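DegV domain-containing protein spr0652 (Streptococcus pneumoniae, PDB 6CNG) binds long-chain fatty acids, holding linoleic acid in its pocket, and probably presents them to a fatty acid kinase for use in lipid metabolism. Local coordinates at residues A234-D237 with E238-A242; A242-G246 with G247-M251; E265-R268 with E269-Q273; T170-Q173 with E174-L178; N256-C259 with C260-S264. All blocks are in the same frame, centred on the assembly; numbering follows the deposited sequence.

Interaction 1. Residues A234-D237 with E238-A242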
loop_
_atom_site.group_PDB
_atom_site.type_symbol
_atom_site.label_atom_id
_atom_site.label_comp_id
_atom_site.label_asym_id
_atom_site.label_seq_id
_atom_site.Cartn_x
_atom_site.Cartn_y
_atom_site.Cartn_z
ATOM N N ALA A 234 13.007 0.872 -16.932
ATOM C CA ALA A 234 11.943 -0.121 -16.994
ATOM C C ALA A 234 10.686 0.403 -16.340
ATOM O O ALA A 234 9.589 0.216 -16.858
ATOM C CB ALA A 234 12.382 -1.405 -16.297
ATOM N N ALA A 235 10.833 1.047 -15.188
ATOM C CA ALA A 235 9.688 1.588 -14.474
ATOM C C ALA A 235 9.017 2.706 -15.259
ATOM O O ALA A 235 7.799 2.813 -15.273
ATOM C CB ALA A 235 10.151 2.080 -13.115
ATOM N N TYR A 236 9.798 3.557 -15.905
ATOM C CA TYR A 236 9.235 4.587 -16.764
ATOM C C TYR A 236 8.527 3.968 -17.955
ATOM O O TYR A 236 7.406 4.348 -18.276
ATOM C CB TYR A 236 10.380 5.476 -17.235
ATOM C CG TYR A 236 10.065 6.490 -18.298
ATOM C CD1 TYR A 236 9.703 7.772 -17.955
ATOM C CD2 TYR A 236 10.182 6.186 -19.639
ATOM C CE1 TYR A 236 9.430 8.719 -18.925
ATOM C CE2 TYR A 236 9.918 7.126 -20.608
ATOM C CZ TYR A 236 9.538 8.395 -20.235
ATOM O OH TYR A 236 9.278 9.376 -21.148
ATOM N N ASP A 237 9.176 3.020 -18.630
ATOM C CA ASP A 237 8.554 2.369 -19.774
ATOM C C ASP A 237 7.265 1.682 -19.367
ATOM O O ASP A 237 6.253 1.780 -20.056
ATOM C CB ASP A 237 9.509 1.338 -20.360
ATOM C CG ASP A 237 10.711 1.959 -21.032
ATOM O OD1 ASP A 237 10.649 3.118 -21.447
ATOM O OD2 ASP A 237 11.730 1.268 -21.181
ATOM N N GLU A 238 7.273 0.981 -18.255
ATOM C CA GLU A 238 6.062 0.276 -17.860
ATOM C C GLU A 238 4.958 1.250 -17.515
ATOM O O GLU A 238 3.788 0.965 -17.737
ATOM C CB GLU A 238 6.311 -0.671 -16.675
ATOM C CG GLU A 238 7.293 -1.846 -16.930
ATOM C CD GLU A 238 6.894 -2.818 -18.053
ATOM O OE1 GLU A 238 5.686 -3.020 -18.316
ATOM O OE2 GLU A 238 7.816 -3.368 -18.667
ATOM N N LEU A 239 5.311 2.401 -16.969
ATOM C CA LEU A 239 4.294 3.401 -16.702
ATOM C C LEU A 239 3.652 3.869 -18.000
ATOM O O LEU A 239 2.429 3.973 -18.111
ATOM C CB LEU A 239 4.948 4.583 -16.014
ATOM C CG LEU A 239 4.917 4.704 -14.507
ATOM C CD1 LEU A 239 5.773 5.879 -14.170
ATOM C CD2 LEU A 239 3.524 4.898 -13.997
ATOM N N VAL A 240 4.471 4.200 -18.981
ATOM C CA VAL A 240 3.940 4.597 -20.276
ATOM C C VAL A 240 3.052 3.497 -20.858
ATOM O O VAL A 240 1.924 3.761 -21.296
ATOM C CB VAL A 240 5.098 4.988 -21.212
ATOM C CG1 VAL A 240 4.584 5.388 -22.612
ATOM C CG2 VAL A 240 5.908 6.091 -20.575
ATOM N N LYS A 241 3.551 2.252 -20.881
ATOM C CA LYS A 241 2.825 1.151 -21.500
ATOM C C LYS A 241 1.473 0.958 -20.837
ATOM O O LYS A 241 0.497 0.589 -21.496
ATOM C CB LYS A 241 3.621 -0.151 -21.379
ATOM C CG LYS A 241 4.876 -0.184 -22.171
ATOM C CD LYS A 241 5.884 -1.194 -21.654
ATOM C CE LYS A 241 5.435 -2.602 -21.875
ATOM N NZ LYS A 241 6.587 -3.569 -21.779
ATOM N N ALA A 242 1.403 1.227 -19.539
ATOM C CA ALA A 242 0.188 0.992 -18.786
ATOM C C ALA A 242 -0.850 2.074 -18.989
ATOM O O ALA A 242 -2.018 1.859 -18.660
ATOM C CB ALA A 242 0.513 0.924 -17.308
#
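Four i to i+4 backbone bonds carry this stretch of helix 228-242, and the shortest runs from Glu238 N to Ala234 O at 2.8 Å. Val240 N meets Tyr236 O at 3.0 Å, Lys241 N reaches Asp237 O at 2.9 Å, and Leu239 N bonds to Ala235 O in the same way. One turn along, Lys241 NZ and Glu238 OE2 form a salt bridge that is weak as a hydrogen bond, 3.4 Å between the two atoms. In Glu238, chi1 of -64° sets CG beside the backbone N and lays it 3.1 Å from Ala234 O; the bend at chi2 then directs the carboxylate toward the lysine. The amide of Gln223 also bonds to OE2, giving that oxygen a second partner. Tyr236 has CG anti to its backbone N (chi1 171°), and Val240 CG2 lies over one face of the ring near the rim, 4.1 Å from CE2. The ring's hydroxyl bonds to Thr270 and Arg266 makes a cation-pi contact with it, while Asp237 OD1 bonds back to Gln233. Leu239 faces inward against Leu179, Met296 and Tyr298. The helix is thus amphipathic: Leu239 and the alanines pack on sheet and helix 257-270, while the buried Glu238 is probably stabilised as a carboxylate by its lysine and amide partners.

Interaction 2. Residues A242-G246 with G247-M251; sequences AGYAG and GRIVM
Tyr244 points its ring back over the turn toward Gly247 because CG stands anti to the backbone N (chi1 -179°), and Ile249 sends CG1 to meet it from beside its own backbone N. The setting is the helix-to-strand connection of an alpha/beta fold: helix 228-242 ends at Gly243 in a Schellman motif, with positive phi, and the chain then turns a corner at Gly246 into strand 247-253. Gly246 also has positive phi, and its N lies over one face of the Tyr244 ring, toward the rim. The phenol hydroxyl donates to Gly247 O over 2.7 Å, approaching tilted 33° from the carbonyl plane; the bond ties the phenol end to the backbone beyond the corner and so restrains the ring. Ile249 crosses the tyrosine at about a right angle, its CG1 3.5 Å from Tyr244 CE1 and its CD1 3.6 Å from Tyr244 CZ. Phe271 stacks edge-to-face on the same ring, and Ile267 covers it from helix 257-270. Arg248 turns the other way to a salt bridge with Asp154 of helix 143-157. Inside the corner a water accepts from two backbone amides, 2.9 Å from Ala245 N and 3.0 Å from Gly247 N.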
loop_
_atom_site.group_PDB
_atom_site.type_symbol
_atom_site.label_atom_id
_atom_site.label_comp_id
_atom_site.label_asym_id
_atom_site.label_seq_id
_atom_site.Cartn_x
_atom_site.Cartn_y
_atom_site.Cartn_z
ATOM N N ALA A 242 1.403 1.227 -19.539
ATOM C CA ALA A 242 0.188 0.992 -18.786
ATOM C C ALA A 242 -0.850 2.074 -18.989
ATOM O O ALA A 242 -2.018 1.859 -18.660
ATOM C CB ALA A 242 0.513 0.924 -17.308
ATOM N N GLY A 243 -0.470 3.209 -19.530
ATOM C CA GLY A 243 -1.405 4.250 -19.832
ATOM C C GLY A 243 -1.395 5.437 -18.913
ATOM O O GLY A 243 -2.415 6.130 -18.833
ATOM N N TYR A 244 -0.291 5.689 -18.202
ATOM C CA TYR A 244 -0.147 6.925 -17.440
ATOM C C TYR A 244 -0.262 8.113 -18.392
ATOM O O TYR A 244 0.184 8.052 -19.544
ATOM C CB TYR A 244 1.189 6.925 -16.682
ATOM C CG TYR A 244 1.430 8.165 -15.830
ATOM C CD1 TYR A 244 0.780 8.349 -14.622
ATOM C CD2 TYR A 244 2.305 9.147 -16.244
ATOM C CE1 TYR A 244 0.976 9.472 -13.887
ATOM C CE2 TYR A 244 2.502 10.271 -15.507
ATOM C CZ TYR A 244 1.845 10.431 -14.343
ATOM O OH TYR A 244 2.058 11.558 -13.632
ATOM N N ALA A 245 -0.886 9.192 -17.915
ATOM C CA ALA A 245 -1.140 10.358 -18.754
ATOM C C ALA A 245 -1.025 11.663 -17.971
ATOM O O ALA A 245 -1.737 12.633 -18.244
ATOM C CB ALA A 245 -2.496 10.249 -19.437
ATOM N N GLY A 246 -0.089 11.725 -17.015
ATOM C CA GLY A 246 0.178 12.934 -16.263
ATOM C C GLY A 246 -0.572 13.100 -14.954
ATOM O O GLY A 246 -0.471 14.166 -14.358
ATOM N N GLY A 247 -1.314 12.079 -14.491
ATOM C CA GLY A 247 -2.040 12.129 -13.237
ATOM C C GLY A 247 -1.192 11.972 -11.983
ATOM O O GLY A 247 0.012 12.226 -11.961
ATOM N N ARG A 248 -1.841 11.544 -10.920
ATOM C CA ARG A 248 -1.160 11.443 -9.642
ATOM C C ARG A 248 -0.307 10.186 -9.577
ATOM O O ARG A 248 -0.674 9.135 -10.102
ATOM C CB ARG A 248 -2.160 11.396 -8.498
ATOM C CG ARG A 248 -2.925 12.668 -8.265
ATOM C CD ARG A 248 -3.915 12.485 -7.131
ATOM N NE ARG A 248 -4.714 13.678 -6.968
ATOM C CZ ARG A 248 -5.779 13.761 -6.200
ATOM N NH1 ARG A 248 -6.184 12.713 -5.513
ATOM N NH2 ARG A 248 -6.442 14.904 -6.137
ATOM N N ILE A 249 0.845 10.319 -8.934
ATOM C CA ILE A 249 1.693 9.202 -8.558
ATOM C C ILE A 249 2.050 9.335 -7.092
ATOM O O ILE A 249 2.296 10.439 -6.603
ATOM C CB ILE A 249 2.979 9.195 -9.382
ATOM C CG1 ILE A 249 2.678 9.046 -10.865
ATOM C CG2 ILE A 249 3.865 8.089 -8.928
ATOM C CD1 ILE A 249 3.903 9.130 -11.710
ATOM N N VAL A 250 2.088 8.199 -6.402
ATOM C CA VAL A 250 2.608 8.068 -5.036
ATOM C C VAL A 250 3.677 6.982 -5.058
ATOM O O VAL A 250 3.379 5.814 -5.313
ATOM C CB VAL A 250 1.512 7.720 -4.033
ATOM C CG1 VAL A 250 2.106 7.531 -2.699
ATOM C CG2 VAL A 250 0.496 8.813 -3.997
ATOM N N MET A 251 4.917 7.364 -4.805
ATOM C CA MET A 251 6.038 6.433 -4.729
ATOM C C MET A 251 6.356 6.174 -3.256
ATOM O O MET A 251 6.978 7.003 -2.592
ATOM C CB MET A 251 7.273 7.026 -5.403
ATOM C CG MET A 251 7.166 7.328 -6.868
ATOM S SD MET A 251 8.671 8.054 -7.528
ATOM C CE MET A 251 8.189 8.468 -9.178
HETATM O O HOH W 1 -2.476 9.482 -15.542
#

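Interaction 3. Residues E265-R268 with E269-Q273; sequences ERIR and ETFPQ
Helix 257-270 runs out here through i to i+4 bonds, from Glu269 N to Glu265 O (2.7 Å) to a last one from Phe271 N to Ile267 O (2.7 Å), after which Phe271 leaves helical angles with phi -124°. Pro272 CA follows with a C-H contact to Arg268 O, 3.3 Å away. Phe271 CG lies beside its own N (chi1 -57°), which brings the ring edge to Ile267 O, in plane, and leaves CD1 4.2 Å from Ile267 CG2. Thr270 CG2 sits over one face of that ring, toward the rim. The threonine hydroxyl lies 3.2 Å from Arg266 O and also bonds to Tyr236 OH. On the outer side the Glu265 chain folds at chi2 and Arg268 bends at chi3, so the guanidinium comes back over the turn as a salt bridge; the 2.5 Å between Arg268 NH2 and Glu265 OE1 is too short to be taken at face value. Arg268 NE bonds to Ser264 OG as well. Glu269 extends across Glu265 at an oblique angle with its carboxylate turned 63° from that of Glu265, and the like charges approach to 4.2 Å between the two OE2 atoms, a repulsion the nearby arginine probably eases. Ile267 plugs the inner side between Leu239 of helix 228-242, Ile249 and Met251 of strand 247-253 and Ile276 of strand 275-280.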
loop_
_atom_site.group_PDB
_atom_site.type_symbol
_atom_site.label_atom_id
_atom_site.label_comp_id
_atom_site.label_asym_id
_atom_site.label_seq_id
_atom_site.Cartn_x
_atom_site.Cartn_y
_atom_site.Cartn_z
ATOM N N GLU A 265 11.876 13.144 -11.954
ATOM C CA GLU A 265 12.288 14.126 -12.945
ATOM C C GLU A 265 11.948 13.656 -14.352
ATOM O O GLU A 265 11.352 14.407 -15.118
ATOM C CB GLU A 265 13.768 14.462 -12.786
ATOM C CG GLU A 265 14.070 15.407 -11.620
ATOM C CD GLU A 265 13.464 16.810 -11.785
ATOM O OE1 GLU A 265 13.150 17.459 -10.755
ATOM O OE2 GLU A 265 13.290 17.273 -12.938
ATOM N N ARG A 266 12.301 12.411 -14.700
ATOM C CA ARG A 266 12.018 11.884 -16.036
ATOM C C ARG A 266 10.539 11.959 -16.354
ATOM O O ARG A 266 10.148 12.300 -17.474
ATOM C CB ARG A 266 12.432 10.416 -16.139
ATOM C CG ARG A 266 13.651 10.143 -16.942
ATOM C CD ARG A 266 13.489 8.952 -17.866
ATOM N NE ARG A 266 12.983 9.359 -19.177
ATOM C CZ ARG A 266 13.040 8.608 -20.269
ATOM N NH1 ARG A 266 13.588 7.396 -20.200
ATOM N NH2 ARG A 266 12.558 9.074 -21.424
ATOM N N ILE A 267 9.705 11.590 -15.395
ATOM C CA ILE A 267 8.274 11.644 -15.603
ATOM C C ILE A 267 7.809 13.070 -15.765
ATOM O O ILE A 267 6.937 13.357 -16.595
ATOM C CB ILE A 267 7.551 10.977 -14.427
ATOM C CG1 ILE A 267 7.911 9.508 -14.412
ATOM C CG2 ILE A 267 6.060 11.209 -14.553
ATOM C CD1 ILE A 267 7.473 8.752 -13.117
ATOM N N ARG A 268 8.376 13.987 -14.978
ATOM C CA ARG A 268 7.975 15.379 -15.087
ATOM C C ARG A 268 8.498 15.993 -16.361
ATOM O O ARG A 268 7.868 16.890 -16.919
ATOM C CB ARG A 268 8.473 16.194 -13.908
ATOM C CG ARG A 268 7.690 15.942 -12.639
ATOM C CD ARG A 268 8.007 16.951 -11.527
ATOM N NE ARG A 268 9.049 16.461 -10.643
ATOM C CZ ARG A 268 10.306 16.884 -10.645
ATOM N NH1 ARG A 268 10.706 17.838 -11.484
ATOM N NH2 ARG A 268 11.161 16.346 -9.787
ATOM N N GLU A 269 9.644 15.528 -16.831
ATOM C CA GLU A 269 10.147 16.000 -18.110
ATOM C C GLU A 269 9.201 15.615 -19.235
ATOM O O GLU A 269 8.926 16.427 -20.128
ATOM C CB GLU A 269 11.554 15.464 -18.325
ATOM C CG GLU A 269 12.533 16.206 -17.460
ATOM C CD GLU A 269 13.867 15.534 -17.335
ATOM O OE1 GLU A 269 14.077 14.443 -17.856
ATOM O OE2 GLU A 269 14.731 16.108 -16.670
ATOM N N THR A 270 8.658 14.396 -19.184
ATOM C CA THR A 270 7.742 13.925 -20.214
ATOM C C THR A 270 6.320 14.441 -20.013
ATOM O O THR A 270 5.626 14.746 -20.990
ATOM C CB THR A 270 7.718 12.401 -20.230
ATOM O OG1 THR A 270 9.034 11.889 -20.437
ATOM C CG2 THR A 270 6.851 11.940 -21.320
ATOM N N PHE A 271 5.858 14.497 -18.764
ATOM C CA PHE A 271 4.479 14.841 -18.424
ATOM C C PHE A 271 4.568 16.023 -17.469
ATOM O O PHE A 271 4.581 15.830 -16.245
ATOM C CB PHE A 271 3.758 13.660 -17.768
ATOM C CG PHE A 271 3.728 12.409 -18.598
ATOM C CD1 PHE A 271 4.723 11.458 -18.485
ATOM C CD2 PHE A 271 2.686 12.173 -19.481
ATOM C CE1 PHE A 271 4.692 10.303 -19.244
ATOM C CE2 PHE A 271 2.641 11.014 -20.233
ATOM C CZ PHE A 271 3.643 10.079 -20.114
ATOM N N PRO A 272 4.639 17.259 -17.974
ATOM C CA PRO A 272 4.989 18.399 -17.101
ATOM C C PRO A 272 4.028 18.674 -15.930
ATOM O O PRO A 272 4.449 19.288 -14.931
ATOM C CB PRO A 272 5.052 19.579 -18.088
ATOM C CG PRO A 272 4.297 19.098 -19.284
ATOM C CD PRO A 272 4.551 17.669 -19.386
ATOM N N GLN A 273 2.781 18.223 -16.007
ATOM C CA GLN A 273 1.787 18.472 -14.975
ATOM C C GLN A 273 1.730 17.386 -13.902
ATOM O O GLN A 273 0.872 17.457 -13.020
ATOM C CB GLN A 273 0.407 18.649 -15.618
ATOM C CG GLN A 273 -0.021 20.125 -15.773
ATOM C CD GLN A 273 1.061 21.027 -16.398
ATOM O OE1 GLN A 273 1.740 21.791 -15.699
ATOM N NE2 GLN A 273 1.197 20.958 -17.718
#

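Interaction 4. Residues T170-Q173 with E174-L178; sequences TAYQ and EKTKL. With NA (sodium ion), chain D.
Helix 162-174 ends in this stretch with i to i+3 bonds, from Glu174 N to Ala171 O and from Lys175 N to Tyr172 O at 2.8 Å, before the chain extends into strand 176-182. Both donors sit well above the carbonyl planes, as the tightening last turn brings them in off the lone pairs. Thr176 then folds back on the helix: its CG2 lies over one face of the Tyr172 ring in a CH-pi contact, 3.7 Å from the ring centroid and 24° off the normal. The threonine's chi1 of 60° puts OG1 between backbone N and carbonyl carbon and leaves CG2 facing the ring. Lys175, bent at chi3 and chi4, brings NZ to the ring's edge in its plane, 3.8 Å from Tyr172 CD1, so this is no cation-pi arrangement. The phenol hydroxyl is bonded to Glu299, and Leu148 and Lys151 of helix 143-157 also touch the tyrosine. Two carbonyls of the turn converge on a sodium ion, with Thr176 O at 2.3 Å and Gln173 O at a longer 2.8 Å. A water 2.3 Å from the sodium and Glu144 OE2 complete the observed ligands. Gln173, extended beyond CG, bonds through NE2 to Asp137 O and weakly to the same water. Gln173 O at the helix's C-terminal end, Thr176 O at the start of the strand and the Glu144 carboxylate probably make the site favourable for a cation, and sodium binding probably helps fix this helix-to-strand turn.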
loop_
_atom_site.group_PDB
_atom_site.type_symbol
_atom_site.label_atom_id
_atom_site.label_comp_id
_atom_site.label_asym_id
_atom_site.label_seq_id
_atom_site.Cartn_x
_atom_site.Cartn_y
_atom_site.Cartn_z
ATOM N N THR A 170 -15.214 3.260 -6.215
ATOM C CA THR A 170 -15.188 2.050 -7.014
ATOM C C THR A 170 -14.736 2.360 -8.431
ATOM O O THR A 170 -13.904 1.647 -8.998
ATOM C CB THR A 170 -16.558 1.395 -6.996
ATOM O OG1 THR A 170 -16.928 1.092 -5.639
ATOM C CG2 THR A 170 -16.492 0.135 -7.745
ATOM N N ALA A 171 -15.224 3.454 -8.991
ATOM C CA ALA A 171 -14.793 3.854 -10.314
ATOM C C ALA A 171 -13.332 4.247 -10.312
ATOM O O ALA A 171 -12.591 3.864 -11.214
ATOM C CB ALA A 171 -15.652 5.008 -10.804
ATOM N N TYR A 172 -12.888 4.975 -9.285
ATOM C CA TYR A 172 -11.510 5.442 -9.259
ATOM C C TYR A 172 -10.542 4.276 -9.187
ATOM O O TYR A 172 -9.457 4.322 -9.763
ATOM C CB TYR A 172 -11.310 6.380 -8.071
ATOM C CG TYR A 172 -9.910 6.972 -7.961
ATOM C CD1 TYR A 172 -9.445 7.865 -8.896
ATOM C CD2 TYR A 172 -9.070 6.646 -6.910
ATOM C CE1 TYR A 172 -8.196 8.386 -8.803
ATOM C CE2 TYR A 172 -7.820 7.178 -6.804
ATOM C CZ TYR A 172 -7.383 8.048 -7.746
ATOM O OH TYR A 172 -6.128 8.593 -7.659
ATOM N N GLN A 173 -10.916 3.227 -8.473
ATOM C CA GLN A 173 -10.068 2.055 -8.351
ATOM C C GLN A 173 -9.833 1.351 -9.691
ATOM O O GLN A 173 -8.851 0.624 -9.828
ATOM C CB GLN A 173 -10.659 1.127 -7.288
ATOM C CG GLN A 173 -9.759 -0.012 -6.952
ATOM C CD GLN A 173 -10.282 -0.866 -5.820
ATOM O OE1 GLN A 173 -11.430 -0.724 -5.396
ATOM N NE2 GLN A 173 -9.451 -1.779 -5.345
ATOM N N GLU A 174 -10.674 1.567 -10.690
ATOM C CA GLU A 174 -10.357 1.071 -12.014
ATOM C C GLU A 174 -9.263 1.894 -12.668
ATOM O O GLU A 174 -8.590 1.385 -13.563
ATOM C CB GLU A 174 -11.610 1.104 -12.884
ATOM C CG GLU A 174 -12.812 0.399 -12.287
ATOM C CD GLU A 174 -14.120 0.757 -12.992
ATOM O OE1 GLU A 174 -14.064 1.438 -14.038
ATOM O OE2 GLU A 174 -15.212 0.371 -12.506
ATOM N N LYS A 175 -9.077 3.146 -12.220
ATOM C CA LYS A 175 -8.135 4.112 -12.772
ATOM C C LYS A 175 -6.776 4.072 -12.098
ATOM O O LYS A 175 -5.911 4.856 -12.467
ATOM C CB LYS A 175 -8.634 5.570 -12.590
ATOM C CG LYS A 175 -9.805 6.030 -13.448
ATOM C CD LYS A 175 -10.316 7.428 -13.008
ATOM C CE LYS A 175 -11.857 7.488 -12.853
ATOM N NZ LYS A 175 -12.296 7.880 -11.469
ATOM N N THR A 176 -6.585 3.216 -11.106
ATOM C CA THR A 176 -5.368 3.185 -10.314
ATOM C C THR A 176 -4.676 1.836 -10.459
ATOM O O THR A 176 -5.332 0.786 -10.549
ATOM C CB THR A 176 -5.643 3.480 -8.823
ATOM O OG1 THR A 176 -6.533 2.513 -8.267
ATOM C CG2 THR A 176 -6.242 4.823 -8.659
ATOM N N LYS A 177 -3.343 1.887 -10.463
ATOM C CA LYS A 177 -2.496 0.723 -10.668
ATOM C C LYS A 177 -1.285 0.792 -9.734
ATOM O O LYS A 177 -1.038 1.807 -9.082
ATOM C CB LYS A 177 -2.081 0.628 -12.148
ATOM C CG LYS A 177 -3.278 0.588 -13.185
ATOM C CD LYS A 177 -4.019 -0.740 -13.273
ATOM C CE LYS A 177 -5.317 -0.691 -14.151
ATOM N NZ LYS A 177 -6.165 -1.936 -14.078
ATOM N N LEU A 178 -0.514 -0.305 -9.691
ATOM C CA LEU A 178 0.728 -0.368 -8.927
ATOM C C LEU A 178 1.851 -0.963 -9.766
ATOM O O LEU A 178 1.682 -1.998 -10.398
ATOM C CB LEU A 178 0.562 -1.211 -7.648
ATOM C CG LEU A 178 1.803 -1.254 -6.733
ATOM C CD1 LEU A 178 1.949 -0.006 -5.928
ATOM C CD2 LEU A 178 1.772 -2.418 -5.803
HETATM NA NA NA D . -6.522 -0.826 -9.387
HETATM O O HOH W 2 -7.149 -2.351 -7.839
#

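Interaction 5. Residues N256-C259 with C260-S264; sequences NEKC and CQQLS
Cys260 opens the second segment by sending its N to Asn256 O, 3.1 Å away. Its SG lies beside its own N (chi1 -71°), on the same side as that carbonyl, and comes within 3.2 Å of Asn256 O. The sulfur faces inward, where Cys260 touches Met251 and Gln253 of strand 247-253, Ile278 of strand 275-280 and Leu294. Gln261 follows with N bonded to Glu257 O at 2.9 Å; its CB lies 3.6 Å from Glu257 O before the rest of the side chain leads away. Gln262 N reaches Lys258 O, and its CG rests 3.2 Å from Lys258 O. The chain then bends at chi2, and Lys258 runs obliquely past it. The two side chains meet loosely, Lys258 CE lying 4.0 Å from Gln262 NE2. Leu263 N takes Cys259 O at 3.1 Å, and its buried side chain packs on Val232, Ala235 and Tyr236 of helix 228-242 and on Met251 and Met296. Ser264 continues the series through its N to Cys260 O. Asn256 holds the N-cap position without a capping bond from its side chain, though its N bonds to Gln253 OE1. The arrangement is the first turns of the amphipathic helix in a beta-alpha-beta unit, strand 247-253 to helix 257-270 to strand 275-280, with Cys260 and Leu263 inward and the glutamines outward.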
loop_
_atom_site.group_PDB
_atom_site.type_symbol
_atom_site.label_atom_id
_atom_site.label_comp_id
_atom_site.label_asym_id
_atom_site.label_seq_id
_atom_site.Cartn_x
_atom_site.Cartn_y
_atom_site.Cartn_z
ATOM N N ASN A 256 15.250 4.382 -1.065
ATOM C CA ASN A 256 15.333 4.466 -2.508
ATOM C C ASN A 256 15.000 5.879 -2.975
ATOM O O ASN A 256 14.438 6.065 -4.055
ATOM C CB ASN A 256 14.388 3.446 -3.151
ATOM C CG ASN A 256 14.794 3.101 -4.541
ATOM O OD1 ASN A 256 15.966 3.154 -4.888
ATOM N ND2 ASN A 256 13.830 2.731 -5.354
ATOM N N GLU A 257 15.347 6.889 -2.181
ATOM C CA GLU A 257 14.998 8.260 -2.521
ATOM C C GLU A 257 15.688 8.731 -3.785
ATOM O O GLU A 257 15.136 9.547 -4.520
ATOM C CB GLU A 257 15.399 9.200 -1.387
ATOM C CG GLU A 257 14.472 9.166 -0.202
ATOM C CD GLU A 257 14.920 8.224 0.886
ATOM O OE1 GLU A 257 15.650 7.265 0.594
ATOM O OE2 GLU A 257 14.536 8.452 2.053
ATOM N N LYS A 258 16.909 8.279 -4.040
ATOM C CA LYS A 258 17.612 8.797 -5.204
ATOM C C LYS A 258 17.011 8.240 -6.487
ATOM O O LYS A 258 16.885 8.967 -7.478
ATOM C CB LYS A 258 19.111 8.501 -5.124
ATOM C CG LYS A 258 19.983 9.277 -6.119
ATOM C CD LYS A 258 19.808 10.781 -5.943
ATOM C CE LYS A 258 20.927 11.556 -6.568
ATOM N NZ LYS A 258 21.087 12.819 -5.822
ATOM N N CYS A 259 16.634 6.956 -6.490
ATOM C CA CYS A 259 16.022 6.380 -7.681
ATOM C C CYS A 259 14.634 6.953 -7.893
ATOM O O CYS A 259 14.187 7.110 -9.038
ATOM C CB CYS A 259 15.982 4.857 -7.601
ATOM S SG CYS A 259 17.562 4.081 -8.016
ATOM N N CYS A 260 13.977 7.337 -6.807
ATOM C CA CYS A 260 12.686 7.992 -6.916
ATOM C C CYS A 260 12.792 9.425 -7.436
ATOM O O CYS A 260 11.939 9.847 -8.206
ATOM C CB CYS A 260 11.976 7.961 -5.578
ATOM S SG CYS A 260 11.393 6.335 -5.107
ATOM N N GLN A 261 13.812 10.195 -7.029
ATOM C CA GLN A 261 13.958 11.540 -7.575
ATOM C C GLN A 261 14.321 11.504 -9.056
ATOM O O GLN A 261 13.848 12.347 -9.818
ATOM C CB GLN A 261 14.932 12.383 -6.735
ATOM C CG GLN A 261 15.251 13.807 -7.297
ATOM C CD GLN A 261 14.034 14.786 -7.445
ATOM O OE1 GLN A 261 12.954 14.556 -6.906
ATOM N NE2 GLN A 261 14.236 15.876 -8.178
ATOM N N GLN A 262 15.111 10.523 -9.499
ATOM C CA GLN A 262 15.515 10.491 -10.898
ATOM C C GLN A 262 14.379 10.027 -11.792
ATOM O O GLN A 262 14.263 10.486 -12.933
ATOM C CB GLN A 262 16.725 9.585 -11.088
ATOM C CG GLN A 262 17.990 10.013 -10.291
ATOM C CD GLN A 262 19.036 10.758 -11.125
ATOM O OE1 GLN A 262 18.912 10.864 -12.345
ATOM N NE2 GLN A 262 20.069 11.276 -10.463
ATOM N N LEU A 263 13.561 9.095 -11.295
ATOM C CA LEU A 263 12.350 8.704 -12.003
ATOM C C LEU A 263 11.351 9.853 -12.060
ATOM O O LEU A 263 10.765 10.112 -13.117
ATOM C CB LEU A 263 11.747 7.463 -11.333
ATOM C CG LEU A 263 10.477 6.830 -11.904
ATOM C CD1 LEU A 263 10.658 6.405 -13.329
ATOM C CD2 LEU A 263 10.092 5.651 -11.075
ATOM N N SER A 264 11.181 10.578 -10.940
ATOM C CA SER A 264 10.249 11.704 -10.869
ATOM C C SER A 264 10.604 12.784 -11.876
ATOM O O SER A 264 9.732 13.317 -12.564
ATOM C CB SER A 264 10.244 12.274 -9.449
ATOM O OG SER A 264 9.630 13.544 -9.380
#

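How the interactions relate
Interactions 1, 2, 3 and 5 form one connected cluster. Interaction 1 passes into interaction 2 at Ala242, and Leu239 O lies 3.2 Å from Tyr244 N. Helix 228-242 meets helix 257-270 in both contacts of the latter, interactions 3 and 5: Tyr236 OH is 2.6 Å from Thr270 OG1 in interaction 3, and Leu263 CD1 of interaction 5 is 3.9 Å from Tyr236 N. Met251 ties interaction 2 to interaction 5, while Ile267 and Phe271 tie it to interaction 3. Interaction 4 stands apart: its nearest atoms are about 5 Å from interaction 2, with which it shares a sheet. It carries the sodium site, and its Leu178 touches the linoleic acid.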